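Protein p13 MTCP-1 (PDB 1A1X) binds the kinases AKT1 and AKT2 through their PH domains and enhances their phosphorylation and activation, as the product of a TCL1-family proto-oncogene. Local coordinates at residues E75-D80 / L85-H90. Sequence-based numbering, arbitrary orientation.
Sequences EERYMD and LWQIQH
At one edge of the Trp-86 indole, Asp-80 OD2 lies almost in the ring plane and accepts a nearly straight hydrogen bond from NE1 (2.9 Å, 176°); Tyr-78 O also lies at that ring's edge, while Trp-70 meets the indole edge-to-face. This antiparallel β-hairpin of strands 77-80 and 85-94, part of the closed TCL1-family barrel, illustrates how a side-chain bond beside the turn can complete a backbone ladder. The carboxylate stands steeply to the ring, 70° between planes, and NE1 reaches OD2 from above the carboxylate plane. The other oxygen of Asp-80, OD1, accepts hydrogen bonds from the backbone N of Asn-82 and Arg-84, tying the carboxylate to the turn.

On the partly exposed face, Leu-85 CD2 sits over the centre of the Arg-77 guanidinium, 3.6 Å from CZ, and Leu-85 CD1 touches Met-79 CE. Arg-77 NE is held by Pro-74 O. On the other face, with Trp-86, Tyr-78 CE2 meets Ile-88 CD1 obliquely at 3.6 Å; the Tyr-78 hydroxyl is hydrogen-bonded to Pro-11 O.

Tyr-78 and Trp-86 form the hydrogen-bonded pair, N of each to O of the other at 2.8 Å. Beyond them Ile-88 N reaches Glu-76 O, and a turn about CB-CG (chi2 67°) brings Gln-87 NE2 to a water that donates to Glu-75 O.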
# COMPACT_ATOMS: atom_id res chain seq x y z
N GLU A 75 -5.69 -17.46 3.02
CA GLU A 75 -6.22 -16.38 2.18
C GLU A 75 -5.59 -15.02 2.51
O GLU A 75 -6.25 -13.99 2.49
CB GLU A 75 -7.75 -16.28 2.31
CG GLU A 75 -8.50 -17.58 2.08
CD GLU A 75 -8.26 -18.15 0.70
OE1 GLU A 75 -8.54 -17.44 -0.28
OE2 GLU A 75 -7.79 -19.30 0.60
N GLU A 76 -4.29 -15.04 2.81
CA GLU A 76 -3.54 -13.84 3.14
C GLU A 76 -4.21 -12.88 4.09
O GLU A 76 -4.62 -11.78 3.73
CB GLU A 76 -3.08 -13.12 1.87
CG GLU A 76 -1.99 -13.88 1.13
CD GLU A 76 -0.89 -14.39 2.07
OE1 GLU A 76 0.09 -13.64 2.31
OE2 GLU A 76 -1.00 -15.54 2.57
N ARG A 77 -4.32 -13.32 5.33
CA ARG A 77 -4.90 -12.53 6.39
C ARG A 77 -4.45 -13.09 7.72
O ARG A 77 -3.87 -14.18 7.77
CB ARG A 77 -6.43 -12.47 6.27
CG ARG A 77 -7.09 -13.78 6.09
CD ARG A 77 -8.40 -13.61 5.35
NE ARG A 77 -9.15 -14.86 5.36
CZ ARG A 77 -10.46 -14.95 5.16
NH1 ARG A 77 -11.18 -13.87 4.91
NH2 ARG A 77 -11.05 -16.14 5.28
N TYR A 78 -4.64 -12.31 8.78
CA TYR A 78 -4.25 -12.73 10.12
C TYR A 78 -5.44 -12.81 11.03
O TYR A 78 -6.38 -12.01 10.92
CB TYR A 78 -3.27 -11.72 10.72
CG TYR A 78 -1.86 -11.80 10.19
CD1 TYR A 78 -0.92 -12.63 10.80
CD2 TYR A 78 -1.46 -11.03 9.11
CE1 TYR A 78 0.39 -12.68 10.33
CE2 TYR A 78 -0.16 -11.08 8.63
CZ TYR A 78 0.76 -11.91 9.25
OH TYR A 78 2.05 -11.96 8.76
N MET A 79 -5.43 -13.79 11.93
CA MET A 79 -6.48 -13.91 12.91
C MET A 79 -5.83 -13.49 14.23
O MET A 79 -4.75 -13.97 14.56
CB MET A 79 -7.00 -15.35 13.02
CG MET A 79 -8.11 -15.46 14.07
SD MET A 79 -8.83 -17.09 14.26
CE MET A 79 -10.15 -17.00 13.09
N ASP A 80 -6.45 -12.55 14.94
CA ASP A 80 -5.92 -12.09 16.21
C ASP A 80 -6.42 -12.92 17.38
O ASP A 80 -7.12 -13.92 17.19
CB ASP A 80 -6.18 -10.59 16.42
CG ASP A 80 -7.68 -10.23 16.50
OD1 ASP A 80 -8.52 -11.08 16.84
OD2 ASP A 80 -8.00 -9.05 16.23
N LEU A 85 -10.43 -11.10 11.94
CA LEU A 85 -9.57 -11.25 10.77
C LEU A 85 -9.07 -9.92 10.25
O LEU A 85 -9.80 -8.93 10.23
CB LEU A 85 -10.31 -11.98 9.65
CG LEU A 85 -10.15 -13.50 9.54
CD1 LEU A 85 -10.27 -14.15 10.90
CD2 LEU A 85 -11.19 -14.05 8.59
N TRP A 86 -7.80 -9.90 9.86
CA TRP A 86 -7.15 -8.72 9.33
C TRP A 86 -6.63 -9.07 7.94
O TRP A 86 -5.83 -9.99 7.79
CB TRP A 86 -5.97 -8.30 10.21
CG TRP A 86 -6.36 -7.88 11.59
CD1 TRP A 86 -6.85 -8.68 12.58
CD2 TRP A 86 -6.26 -6.56 12.14
NE1 TRP A 86 -7.07 -7.94 13.72
CE2 TRP A 86 -6.71 -6.64 13.48
CE3 TRP A 86 -5.83 -5.32 11.64
CZ2 TRP A 86 -6.75 -5.53 14.33
CZ3 TRP A 86 -5.86 -4.21 12.49
CH2 TRP A 86 -6.32 -4.32 13.82
N GLN A 87 -7.12 -8.36 6.93
CA GLN A 87 -6.72 -8.61 5.55
C GLN A 87 -5.35 -8.01 5.25
O GLN A 87 -5.09 -6.87 5.61
CB GLN A 87 -7.75 -7.97 4.60
CG GLN A 87 -7.47 -8.20 3.13
CD GLN A 87 -7.62 -9.66 2.73
OE1 GLN A 87 -8.68 -10.26 2.91
NE2 GLN A 87 -6.55 -10.24 2.18
N ILE A 88 -4.46 -8.78 4.63
CA ILE A 88 -3.16 -8.23 4.26
C ILE A 88 -3.43 -7.51 2.94
O ILE A 88 -3.69 -8.16 1.93
CB ILE A 88 -2.09 -9.33 4.04
CG1 ILE A 88 -1.77 -10.05 5.35
CG2 ILE A 88 -0.81 -8.71 3.47
CD1 ILE A 88 -0.88 -11.29 5.16
N GLN A 89 -3.46 -6.18 2.97
CA GLN A 89 -3.71 -5.41 1.75
C GLN A 89 -2.46 -5.28 0.90
O GLN A 89 -2.54 -5.18 -0.33
CB GLN A 89 -4.32 -4.06 2.09
CG GLN A 89 -5.61 -4.21 2.85
CD GLN A 89 -6.44 -2.96 2.80
OE1 GLN A 89 -6.18 -2.00 3.51
NE2 GLN A 89 -7.46 -2.97 1.95
N HIS A 90 -1.31 -5.23 1.56
CA HIS A 90 -0.03 -5.23 0.85
C HIS A 90 1.13 -5.64 1.75
O HIS A 90 1.08 -5.48 2.97
CB HIS A 90 0.21 -3.95 0.02
CG HIS A 90 0.75 -2.78 0.78
ND1 HIS A 90 1.74 -2.90 1.73
CD2 HIS A 90 0.48 -1.46 0.68
CE1 HIS A 90 2.06 -1.70 2.18
NE2 HIS A 90 1.31 -0.81 1.56
O HOH W 1 -7.56 -12.50 0.30